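Long-range contacts in iron uptake protein A2 (Synechocystis sp., PDB 2VP1), which probably binds ferric iron in the periplasm and hands it to an ABC transporter for import into the cyanobacterial cell: residues S40-N45 with E296-Y301; R129-Y134 with I221-Y226. One frame throughout, in Å; residues are numbered along the deposited sequence.

Contact 1. Residues S40-N45 with E296-Y301; sequences SSRHYN and EGNNEY. With FE (Fe (III) ion), chain C.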
ATOM      1  N   SER A  40      -2.734  14.038  -4.028  1.00 16.00           N
ATOM      2  CA  SER A  40      -2.417  12.930  -3.133  1.00 15.82           C
ATOM      3  C   SER A  40      -3.567  11.951  -2.939  1.00 15.29           C
ATOM      4  O   SER A  40      -4.695  12.357  -2.669  1.00 14.52           O
ATOM      5  CB  SER A  40      -1.943  13.456  -1.775  1.00 15.73           C
ATOM      6  OG  SER A  40      -1.282  12.434  -1.038  1.00 16.12           O
ATOM      7  N   SER A  41      -3.271  10.664  -3.094  1.00 15.22           N
ATOM      8  CA  SER A  41      -4.201   9.622  -2.658  1.00 15.46           C
ATOM      9  C   SER A  41      -3.806   9.056  -1.287  1.00 15.43           C
ATOM     10  O   SER A  41      -4.470   8.152  -0.787  1.00 15.79           O
ATOM     11  CB  SER A  41      -4.347   8.506  -3.697  1.00 15.45           C
ATOM     12  OG  SER A  41      -3.366   7.485  -3.519  1.00 16.33           O
ATOM     13  N   ARG A  42      -2.734   9.578  -0.684  1.00 15.03           N
ATOM     14  CA  ARG A  42      -2.399   9.220   0.701  1.00 15.40           C
ATOM     15  C   ARG A  42      -3.513   9.637   1.680  1.00 15.33           C
ATOM     16  O   ARG A  42      -4.291  10.546   1.392  1.00 15.85           O
ATOM     17  CB  ARG A  42      -1.045   9.811   1.122  1.00 15.48           C
ATOM     18  CG  ARG A  42       0.155   9.023   0.614  1.00 15.76           C
ATOM     19  CD  ARG A  42       1.444   9.618   1.096  1.00 15.89           C
ATOM     20  NE  ARG A  42       1.697   9.315   2.502  1.00 17.91           N
ATOM     21  CZ  ARG A  42       2.536   8.375   2.935  1.00 18.42           C
ATOM     22  NH1 ARG A  42       3.213   7.637   2.067  1.00 19.83           N
ATOM     23  NH2 ARG A  42       2.706   8.168   4.238  1.00 17.27           N
ATOM     24  N   HIS A  43      -3.594   8.971   2.823  1.00 15.03           N
ATOM     25  CA  HIS A  43      -4.714   9.168   3.747  1.00 15.21           C
ATOM     26  C   HIS A  43      -4.285   9.111   5.218  1.00 15.72           C
ATOM     27  O   HIS A  43      -4.892   8.409   6.029  1.00 15.78           O
ATOM     28  CB  HIS A  43      -5.798   8.108   3.491  1.00 14.95           C
ATOM     29  CG  HIS A  43      -5.248   6.738   3.233  1.00 13.32           C
ATOM     30  ND1 HIS A  43      -5.202   6.182   1.975  1.00 13.14           N
ATOM     31  CD2 HIS A  43      -4.685   5.829   4.062  1.00 12.24           C
ATOM     32  CE1 HIS A  43      -4.653   4.982   2.039  1.00 11.79           C
ATOM     33  NE2 HIS A  43      -4.331   4.742   3.294  1.00 11.84           N
ATOM     34  N   TYR A  44      -3.237   9.847   5.556  1.00 16.29           N
ATOM     35  CA  TYR A  44      -2.695   9.817   6.900  1.00 17.35           C
ATOM     36  C   TYR A  44      -2.613  11.229   7.411  1.00 18.19           C
ATOM     37  O   TYR A  44      -1.897  12.049   6.849  1.00 18.37           O
ATOM     38  CB  TYR A  44      -1.318   9.155   6.907  1.00 17.23           C
ATOM     39  CG  TYR A  44      -1.297   7.888   6.108  1.00 16.96           C
ATOM     40  CD1 TYR A  44      -1.911   6.727   6.593  1.00 17.46           C
ATOM     41  CD2 TYR A  44      -0.704   7.853   4.844  1.00 16.70           C
ATOM     42  CE1 TYR A  44      -1.914   5.547   5.838  1.00 17.65           C
ATOM     43  CE2 TYR A  44      -0.709   6.686   4.080  1.00 17.27           C
ATOM     44  CZ  TYR A  44      -1.307   5.537   4.589  1.00 17.10           C
ATOM     45  OH  TYR A  44      -1.297   4.381   3.849  1.00 17.27           O
ATOM     46  N   ASN A  45      -3.379  11.512   8.461  1.00 19.41           N
ATOM     47  CA  ASN A  45      -3.398  12.835   9.078  1.00 20.56           C
ATOM     48  C   ASN A  45      -2.023  13.332   9.549  1.00 21.28           C
ATOM     49  O   ASN A  45      -1.765  14.529   9.522  1.00 21.81           O
ATOM     50  CB  ASN A  45      -4.472  12.932  10.174  1.00 20.56           C
ATOM     51  CG  ASN A  45      -5.880  13.166   9.593  1.00 21.66           C
ATOM     52  OD1 ASN A  45      -6.026  13.753   8.522  1.00 23.86           O
ATOM     53  ND2 ASN A  45      -6.909  12.714  10.300  1.00 21.89           N
ATOM     54  N   GLU A 296       8.973   6.274  11.453  1.00 23.71           N
ATOM     55  CA  GLU A 296       8.599   6.345  12.874  1.00 24.79           C
ATOM     56  C   GLU A 296       7.375   7.234  13.158  1.00 24.85           C
ATOM     57  O   GLU A 296       7.019   7.480  14.318  1.00 25.07           O
ATOM     58  CB  GLU A 296       9.815   6.787  13.714  1.00 24.82           C
ATOM     59  CG  GLU A 296      11.036   5.839  13.585  1.00 26.19           C
ATOM     60  CD  GLU A 296      12.324   6.384  14.209  1.00 26.07           C
ATOM     61  OE1 GLU A 296      12.263   6.993  15.298  1.00 27.67           O
ATOM     62  OE2 GLU A 296      13.404   6.184  13.607  1.00 27.57           O
ATOM     63  N   GLY A 297       6.736   7.717  12.094  1.00 25.02           N
ATOM     64  CA  GLY A 297       5.527   8.528  12.205  1.00 24.46           C
ATOM     65  C   GLY A 297       4.351   7.845  11.534  1.00 24.26           C
ATOM     66  O   GLY A 297       3.221   7.975  11.986  1.00 24.70           O
ATOM     67  N   ASN A 298       4.599   7.128  10.441  1.00 24.00           N
ATOM     68  CA  ASN A 298       3.533   6.343   9.815  1.00 23.51           C
ATOM     69  C   ASN A 298       3.849   4.850   9.738  1.00 23.01           C
ATOM     70  O   ASN A 298       3.067   4.069   9.172  1.00 22.87           O
ATOM     71  CB  ASN A 298       3.151   6.892   8.441  1.00 23.62           C
ATOM     72  CG  ASN A 298       1.751   6.481   8.026  1.00 24.10           C
ATOM     73  OD1 ASN A 298       0.808   6.570   8.814  1.00 25.44           O
ATOM     74  ND2 ASN A 298       1.608   6.022   6.787  1.00 24.53           N
ATOM     75  N   ASN A 299       4.996   4.473  10.307  1.00 22.06           N
ATOM     76  CA  ASN A 299       5.374   3.073  10.509  1.00 21.68           C
ATOM     77  C   ASN A 299       5.493   2.245   9.234  1.00 21.36           C
ATOM     78  O   ASN A 299       5.339   1.020   9.266  1.00 21.48           O
ATOM     79  CB  ASN A 299       4.405   2.390  11.465  1.00 21.84           C
ATOM     80  CG  ASN A 299       4.228   3.149  12.736  1.00 22.00           C
ATOM     81  OD1 ASN A 299       5.142   3.207  13.558  1.00 21.81           O
ATOM     82  ND2 ASN A 299       3.043   3.736  12.923  1.00 21.47           N
ATOM     83  N   GLU A 300       5.752   2.916   8.117  1.00 20.60           N
ATOM     84  CA  GLU A 300       6.056   2.237   6.878  1.00 20.06           C
ATOM     85  C   GLU A 300       7.539   1.842   6.886  1.00 19.76           C
ATOM     86  O   GLU A 300       8.257   2.192   7.813  1.00 19.36           O
ATOM     87  CB  GLU A 300       5.695   3.136   5.698  1.00 20.04           C
ATOM     88  CG  GLU A 300       4.202   3.421   5.629  1.00 20.15           C
ATOM     89  CD  GLU A 300       3.858   4.577   4.714  1.00 21.97           C
ATOM     90  OE1 GLU A 300       3.501   5.657   5.239  1.00 23.29           O
ATOM     91  OE2 GLU A 300       3.948   4.421   3.475  1.00 21.50           O
ATOM     92  N   TYR A 301       7.984   1.086   5.888  1.00 19.64           N
ATOM     93  CA  TYR A 301       9.407   0.809   5.723  1.00 20.15           C
ATOM     94  C   TYR A 301      10.052   1.881   4.837  1.00 21.10           C
ATOM     95  O   TYR A 301       9.700   1.983   3.656  1.00 21.54           O
ATOM     96  CB  TYR A 301       9.635  -0.538   5.059  1.00 19.32           C
ATOM     97  CG  TYR A 301       9.148  -1.724   5.829  1.00 19.03           C
ATOM     98  CD1 TYR A 301       7.840  -2.201   5.654  1.00 18.80           C
ATOM     99  CD2 TYR A 301       9.998  -2.406   6.707  1.00 17.47           C
ATOM    100  CE1 TYR A 301       7.391  -3.313   6.343  1.00 18.67           C
ATOM    101  CE2 TYR A 301       9.562  -3.519   7.396  1.00 17.57           C
ATOM    102  CZ  TYR A 301       8.252  -3.967   7.213  1.00 18.71           C
ATOM    103  OH  TYR A 301       7.796  -5.063   7.902  1.00 18.59           O
TER
HETATM  104 FE    FE C1347      -2.904   3.210   3.824  1.00 16.51          FE
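Tyr44 and Arg42 meet Asn298 and Glu300 at the iron cleft of a two-lobed class II periplasmic binding protein, where the loop after strand 35-40 faces the loop after helix 288-296. Asn298 comes first: its ND2 lies over the centre of one face of the Tyr44 ring, 3.3 Å above the plane, with amide and ring turned 57° apart. CG set anti to the backbone N (chi1 -157°) carries the amide there. Next, Glu300 OE1 takes Arg42 NH2 on its syn lone pair in a salt bridge of 2.8 Å, the oxygen sitting 23° out of the guanidinium plane. The other carboxylate oxygen, OE2, meets Arg129 and Thr127, so two arginines probably keep Glu300 ionised. With an alanine here, Arg42 and Arg129 would probably lose their shared counter-ion. Arg42 is held further by Asp47 at NE and Ser264 at NH1, and Tyr44 CE2 lies 3.5 Å above one face of the Arg42 guanidinium, offset toward the rim. The Tyr44 hydroxyl, bonded also to Arg129, reaches the iron at 2.0 Å (OH to FE), beside His43 NE2 at 2.2 Å.

Contact 2. Residues R129-Y134 with I221-Y226; sequences RARVLY and IANSYY. With FE (Fe (III) ion), chain C.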
ATOM      1  N   ARG A 129       5.534  -1.157   1.962  1.00 13.15           N
ATOM      2  CA  ARG A 129       4.516  -1.615   2.911  1.00 12.72           C
ATOM      3  C   ARG A 129       4.074  -3.002   2.533  1.00 12.31           C
ATOM      4  O   ARG A 129       3.971  -3.322   1.343  1.00 12.03           O
ATOM      5  CB  ARG A 129       3.302  -0.667   2.989  1.00 12.55           C
ATOM      6  CG  ARG A 129       2.574  -0.402   1.678  1.00 11.69           C
ATOM      7  CD  ARG A 129       2.968   0.933   1.023  1.00 11.63           C
ATOM      8  NE  ARG A 129       2.667   2.113   1.845  1.00 12.16           N
ATOM      9  CZ  ARG A 129       1.447   2.567   2.136  1.00 13.43           C
ATOM     10  NH1 ARG A 129       0.361   1.943   1.698  1.00 15.36           N
ATOM     11  NH2 ARG A 129       1.301   3.649   2.888  1.00 13.68           N
ATOM     12  N   ALA A 130       3.816  -3.804   3.561  1.00 11.81           N
ATOM     13  CA  ALA A 130       3.476  -5.211   3.391  1.00 11.53           C
ATOM     14  C   ALA A 130       1.990  -5.481   3.683  1.00 11.38           C
ATOM     15  O   ALA A 130       1.466  -5.122   4.755  1.00 11.55           O
ATOM     16  CB  ALA A 130       4.382  -6.080   4.270  1.00 11.21           C
ATOM     17  N   ARG A 131       1.311  -6.094   2.712  1.00 10.84           N
ATOM     18  CA  ARG A 131      -0.075  -6.536   2.890  1.00 10.26           C
ATOM     19  C   ARG A 131      -0.035  -7.837   3.680  1.00 10.17           C
ATOM     20  O   ARG A 131       0.201  -8.924   3.127  1.00 10.36           O
ATOM     21  CB  ARG A 131      -0.776  -6.729   1.540  1.00  9.79           C
ATOM     22  CG  ARG A 131      -2.280  -6.674   1.614  1.00  8.93           C
ATOM     23  CD  ARG A 131      -2.846  -5.466   0.869  1.00  7.99           C
ATOM     24  NE  ARG A 131      -4.301  -5.396   0.977  1.00  6.33           N
ATOM     25  CZ  ARG A 131      -4.928  -4.652   1.882  1.00  7.58           C
ATOM     26  NH1 ARG A 131      -4.217  -3.896   2.713  1.00  6.76           N
ATOM     27  NH2 ARG A 131      -6.258  -4.639   1.948  1.00  7.66           N
ATOM     28  N   VAL A 132      -0.235  -7.720   4.986  1.00  9.92           N
ATOM     29  CA  VAL A 132      -0.046  -8.868   5.886  1.00  9.30           C
ATOM     30  C   VAL A 132      -1.372  -9.511   6.279  1.00  9.22           C
ATOM     31  O   VAL A 132      -2.437  -9.107   5.801  1.00  8.36           O
ATOM     32  CB  VAL A 132       0.785  -8.479   7.144  1.00  9.00           C
ATOM     33  CG1 VAL A 132       2.153  -7.970   6.733  1.00  7.53           C
ATOM     34  CG2 VAL A 132       0.049  -7.426   7.961  1.00  8.84           C
ATOM     35  N   LEU A 133      -1.291 -10.520   7.143  1.00  9.64           N
ATOM     36  CA  LEU A 133      -2.475 -11.102   7.753  1.00 10.15           C
ATOM     37  C   LEU A 133      -2.553 -10.719   9.213  1.00 10.86           C
ATOM     38  O   LEU A 133      -1.531 -10.666   9.894  1.00 11.32           O
ATOM     39  CB  LEU A 133      -2.442 -12.614   7.635  1.00  9.72           C
ATOM     40  CG  LEU A 133      -2.512 -13.225   6.243  1.00  8.90           C
ATOM     41  CD1 LEU A 133      -2.844 -14.698   6.400  1.00  7.65           C
ATOM     42  CD2 LEU A 133      -3.545 -12.507   5.354  1.00  7.60           C
ATOM     43  N   TYR A 134      -3.761 -10.444   9.692  1.00 11.95           N
ATOM     44  CA  TYR A 134      -4.010 -10.293  11.135  1.00 12.85           C
ATOM     45  C   TYR A 134      -4.961 -11.377  11.600  1.00 13.33           C
ATOM     46  O   TYR A 134      -5.810 -11.815  10.822  1.00 13.97           O
ATOM     47  CB  TYR A 134      -4.538  -8.892  11.473  1.00 12.92           C
ATOM     48  CG  TYR A 134      -3.555  -7.816  11.070  1.00 13.72           C
ATOM     49  CD1 TYR A 134      -3.646  -7.184   9.825  1.00 13.25           C
ATOM     50  CD2 TYR A 134      -2.489  -7.468  11.909  1.00 14.77           C
ATOM     51  CE1 TYR A 134      -2.715  -6.223   9.442  1.00 13.72           C
ATOM     52  CE2 TYR A 134      -1.551  -6.501  11.526  1.00 13.77           C
ATOM     53  CZ  TYR A 134      -1.674  -5.888  10.298  1.00 13.43           C
ATOM     54  OH  TYR A 134      -0.762  -4.929   9.933  1.00 14.36           O
ATOM     55  N   ILE A 221      -6.963  -9.540   6.033  1.00 10.79           N
ATOM     56  CA  ILE A 221      -5.874  -9.112   5.157  1.00 10.61           C
ATOM     57  C   ILE A 221      -5.810  -7.592   5.251  1.00 10.78           C
ATOM     58  O   ILE A 221      -6.798  -6.925   4.959  1.00 10.96           O
ATOM     59  CB  ILE A 221      -6.118  -9.553   3.691  1.00 10.43           C
ATOM     60  CG1 ILE A 221      -6.403 -11.048   3.625  1.00 10.40           C
ATOM     61  CG2 ILE A 221      -4.934  -9.221   2.786  1.00  9.78           C
ATOM     62  CD1 ILE A 221      -6.861 -11.508   2.266  1.00 11.66           C
ATOM     63  N   ALA A 222      -4.671  -7.056   5.705  1.00 11.03           N
ATOM     64  CA  ALA A 222      -4.444  -5.592   5.793  1.00 10.99           C
ATOM     65  C   ALA A 222      -2.963  -5.228   5.840  1.00 11.00           C
ATOM     66  O   ALA A 222      -2.109  -6.091   6.005  1.00 11.11           O
ATOM     67  CB  ALA A 222      -5.176  -4.991   6.985  1.00 10.85           C
ATOM     68  N   ASN A 223      -2.663  -3.942   5.697  1.00 11.64           N
ATOM     69  CA  ASN A 223      -1.279  -3.473   5.608  1.00 12.23           C
ATOM     70  C   ASN A 223      -0.593  -3.425   6.965  1.00 12.76           C
ATOM     71  O   ASN A 223      -1.240  -3.156   7.991  1.00 12.63           O
ATOM     72  CB  ASN A 223      -1.205  -2.105   4.938  1.00 11.94           C
ATOM     73  CG  ASN A 223      -1.446  -2.166   3.437  1.00 13.09           C
ATOM     74  OD1 ASN A 223      -1.488  -3.245   2.830  1.00 13.75           O
ATOM     75  ND2 ASN A 223      -1.596  -0.994   2.824  1.00 13.34           N
ATOM     76  N   SER A 224       0.717  -3.680   6.946  1.00 12.99           N
ATOM     77  CA  SER A 224       1.538  -3.775   8.150  1.00 13.39           C
ATOM     78  C   SER A 224       1.501  -2.552   9.040  1.00 13.75           C
ATOM     79  O   SER A 224       1.332  -2.683  10.245  1.00 14.41           O
ATOM     80  CB  SER A 224       2.999  -4.081   7.790  1.00 13.78           C
ATOM     81  OG  SER A 224       3.479  -3.250   6.739  1.00 13.87           O
ATOM     82  N   TYR A 225       1.651  -1.369   8.450  1.00 13.72           N
ATOM     83  CA  TYR A 225       1.863  -0.132   9.214  1.00 14.14           C
ATOM     84  C   TYR A 225       0.639   0.307  10.050  1.00 14.75           C
ATOM     85  O   TYR A 225       0.776   1.084  10.990  1.00 15.25           O
ATOM     86  CB  TYR A 225       2.309   1.002   8.269  1.00 13.65           C
ATOM     87  CG  TYR A 225       1.320   1.221   7.145  1.00 13.06           C
ATOM     88  CD1 TYR A 225       0.198   2.022   7.339  1.00 11.28           C
ATOM     89  CD2 TYR A 225       1.473   0.580   5.910  1.00 11.62           C
ATOM     90  CE1 TYR A 225      -0.730   2.197   6.342  1.00 12.81           C
ATOM     91  CE2 TYR A 225       0.537   0.762   4.886  1.00 11.85           C
ATOM     92  CZ  TYR A 225      -0.565   1.570   5.114  1.00 12.38           C
ATOM     93  OH  TYR A 225      -1.519   1.769   4.146  1.00 11.95           O
ATOM     94  N   TYR A 226      -0.549  -0.169   9.691  1.00 15.41           N
ATOM     95  CA  TYR A 226      -1.765   0.160  10.418  1.00 15.87           C
ATOM     96  C   TYR A 226      -1.726  -0.437  11.804  1.00 16.17           C
ATOM     97  O   TYR A 226      -2.203   0.185  12.759  1.00 16.62           O
ATOM     98  CB  TYR A 226      -3.015  -0.343   9.676  1.00 16.64           C
ATOM     99  CG  TYR A 226      -3.409   0.464   8.448  1.00 17.27           C
ATOM    100  CD1 TYR A 226      -3.752   1.815   8.551  1.00 17.24           C
ATOM    101  CD2 TYR A 226      -3.444  -0.125   7.184  1.00 17.98           C
ATOM    102  CE1 TYR A 226      -4.112   2.555   7.434  1.00 17.75           C
ATOM    103  CE2 TYR A 226      -3.797   0.612   6.052  1.00 18.09           C
ATOM    104  CZ  TYR A 226      -4.134   1.951   6.187  1.00 18.62           C
ATOM    105  OH  TYR A 226      -4.501   2.691   5.073  1.00 19.47           O
TER
HETATM  106 FE    FE C1347      -2.904   3.210   3.824  1.00 16.51          FE
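Arg129 crosses Tyr225 at a slant, its guanidinium against CE2, where two antiparallel strands, 124-136 and 219-223, pair in the sheet of the binding-protein fold and the second turns into helix 224-232, which carries two iron ligands. From its root outward, Arg129 CB touches Tyr225 CE2 at 3.6 Å, and CG and NE pass the same carbon more loosely. Bends at chi2 (-100°) and chi3 (-61°) fold the chain back so that Tyr225 CE2 sits over the centre of the guanidinium, 3.3 Å above its plane, the two planes 43° apart. At the tip Arg129 NH1 comes to 3.1 Å from Tyr225 OH, while NH2 goes outside the pair to Glu300 and the hydroxyl of Tyr44. Asn223 ND2 donates to the Tyr225 hydroxyl, which lies in the amide plane, and Asn223 OD1 accepts from Arg131 NH1 at 2.8 Å, the donor standing above the carbonyl plane; Asp205 pairs with the same NH1. Val132 and Ala222 exchange two backbone bonds as the hydrogen-bonded pair. At the strand-to-helix turn, Ala130 N donates to Ser224 OG and Ser224 N to Ala130 O. The Tyr134 hydroxyl donates from above the Asn223 carbonyl plane, its ring resting CE1 on Ala222 CB. Tyr225 CE1 lies over the Tyr226 ring, and their hydroxyls bind iron, OH to FE being 2.0 Å for Tyr225 and 2.1 Å for Tyr226.

Both contacts are buried, and they meet at one iron: contact 1 supplies His43 and Tyr44, contact 2 Tyr225 and Tyr226, and Tyr169 of helix 168-181 completes the site. Their build differs. Contact 1 joins two loops through side chains alone, over a small interface of 156 Å² ruled by charge and an amide on a ring. Contact 2, at 644 Å², is strand pairing with backbone bonds and an apolar Leu133-Ile221 flank, with Arg129, Asn223 and the two tyrosines at its metal end. The iron-bound hydroxyls of Tyr44 and Tyr225 come close together where the two meet, so Arg129 lies beside ligands from both contacts.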